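Long-range contact in thymidylate synthase 1 (PDB 1BKP), which catalyses the reductive methylation of dUMP to dTMP, with 5,10-methylenetetrahydrofolate serving as both methyl donor and reductant: residues A[180-185]-A[215-220]. Residues are numbered along the deposited sequence; the frame is centred on the assembly and turned at random.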
# COMPACT_ATOMS: atom_id res chain seq x y z
N ARG A 180 2.89 6.19 -3.84
CA ARG A 180 1.69 6.32 -4.66
C ARG A 180 2.04 6.67 -6.07
O ARG A 180 1.35 6.35 -7.03
CB ARG A 180 0.81 7.48 -4.06
CG ARG A 180 1.49 8.78 -3.85
CD ARG A 180 0.45 9.85 -3.68
NE ARG A 180 1.09 11.15 -3.49
CZ ARG A 180 1.23 12.06 -4.41
NH1 ARG A 180 0.88 11.79 -5.67
NH2 ARG A 180 1.80 13.22 -4.11
N SER A 181 3.18 7.33 -6.18
CA SER A 181 3.63 7.80 -7.49
C SER A 181 5.16 7.94 -7.43
O SER A 181 5.66 8.19 -6.35
CB SER A 181 3.08 9.24 -7.71
OG SER A 181 3.46 9.53 -9.01
N ASN A 182 5.88 7.76 -8.54
CA ASN A 182 7.35 8.06 -8.46
C ASN A 182 7.81 8.48 -9.83
O ASN A 182 7.53 7.80 -10.86
CB ASN A 182 8.12 6.77 -8.13
CG ASN A 182 9.05 6.84 -6.88
OD1 ASN A 182 9.81 5.95 -6.73
ND2 ASN A 182 8.97 7.85 -6.01
N ASP A 183 8.54 9.59 -9.89
CA ASP A 183 9.19 10.02 -11.14
C ASP A 183 10.35 9.01 -11.15
O ASP A 183 11.24 9.07 -10.26
CB ASP A 183 9.72 11.46 -10.91
CG ASP A 183 10.63 11.94 -12.01
OD1 ASP A 183 11.18 11.15 -12.78
OD2 ASP A 183 10.70 13.16 -12.17
N MET A 184 10.32 8.06 -12.10
CA MET A 184 11.34 7.03 -12.17
C MET A 184 12.75 7.46 -12.43
O MET A 184 13.67 6.77 -12.02
CB MET A 184 10.95 5.93 -13.16
CG MET A 184 9.60 5.25 -12.73
SD MET A 184 9.71 4.50 -11.09
CE MET A 184 10.75 3.14 -11.46
N ALA A 185 12.91 8.60 -13.11
CA ALA A 185 14.24 9.09 -13.45
C ALA A 185 14.89 9.76 -12.29
O ALA A 185 16.02 9.47 -12.01
CB ALA A 185 14.18 10.11 -14.64
N PHE A 215 9.75 -2.59 -2.44
CA PHE A 215 9.43 -1.18 -2.73
C PHE A 215 8.39 -1.22 -3.83
O PHE A 215 8.61 -1.76 -4.92
CB PHE A 215 10.68 -0.47 -3.22
CG PHE A 215 10.53 1.08 -3.29
CD1 PHE A 215 9.84 1.68 -4.35
CD2 PHE A 215 11.01 1.88 -2.25
CE1 PHE A 215 9.59 3.10 -4.39
CE2 PHE A 215 10.79 3.34 -2.23
CZ PHE A 215 10.09 3.95 -3.29
N ASN A 216 7.21 -0.79 -3.48
CA ASN A 216 6.06 -0.81 -4.41
C ASN A 216 5.78 0.55 -4.94
O ASN A 216 5.78 1.50 -4.15
CB ASN A 216 4.81 -1.20 -3.62
CG ASN A 216 4.85 -2.67 -3.16
OD1 ASN A 216 5.02 -3.56 -3.99
ND2 ASN A 216 4.91 -2.89 -1.85
N ILE A 217 5.37 0.66 -6.20
CA ILE A 217 5.08 2.02 -6.72
C ILE A 217 3.73 1.93 -7.46
O ILE A 217 3.51 0.97 -8.19
CB ILE A 217 6.07 2.49 -7.77
CG1 ILE A 217 7.52 2.47 -7.28
CG2 ILE A 217 5.81 3.98 -8.12
CD1 ILE A 217 8.26 1.32 -7.85
N GLY A 218 2.85 2.90 -7.20
CA GLY A 218 1.55 2.90 -7.90
C GLY A 218 1.65 3.54 -9.28
O GLY A 218 1.83 2.86 -10.25
N ASP A 219 1.69 4.86 -9.39
CA ASP A 219 1.82 5.41 -10.77
C ASP A 219 3.34 5.57 -11.08
O ASP A 219 3.99 6.41 -10.51
CB ASP A 219 1.17 6.74 -10.82
CG ASP A 219 1.05 7.24 -12.26
OD1 ASP A 219 2.06 7.65 -12.81
OD2 ASP A 219 -0.02 7.14 -12.87
N CYS A 220 3.86 4.75 -11.98
CA CYS A 220 5.25 4.75 -12.36
C CYS A 220 5.41 5.62 -13.62
O CYS A 220 5.01 5.17 -14.68
CB CYS A 220 5.55 3.34 -12.73
SG CYS A 220 7.16 2.84 -12.45
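Two parallel neighbours of the thymidylate synthase sheet, strands 172-183 and 209-223 of a beta-alpha-beta unit crossing over through helix 188-206, meet here where both are kinked, at Arg180 and at Gly218-Asp219. At these corners the chains pair briefly in parallel, Ser181 with Asp219 and Asn182 with Cys220, and Asp219 is gripped by its backbone from both ends. Its N donates to Arg180 O (2.8 Å), almost straight at hydrogen but from above the carbonyl plane, while its O receives Asn182 N at 3.0 Å and also lies 3.3 Å from Ser181 CA in a CH-O contact. Ser181 and Asp219 share one face of the sheet; with CG anti to its N (chi1 -170°), the Asp219 carboxylate swings to the second subunit, where OD2 forms a salt bridge with Lys169 NZ.

Asn182 and Cys220 point to the opposite face. Asn182 CB packs on Ile217 CG2 (3.6 Å), and Asn182 OD1 approaches Phe215 CE1 obliquely at 3.7 Å, amide and ring planes 24° apart; that oxygen is also bonded to Asn188 ND2. Met184, bent at chi2 and chi3, brings SD beside Cys220 SG, a closeness left doubtful by the cysteine's two conformers.

Residues 180 to 183 are predicted to bind the dUMP held by the second subunit, so the two main-chain bonds probably set the position of this dUMP-binding segment while charged side chains reach the partner.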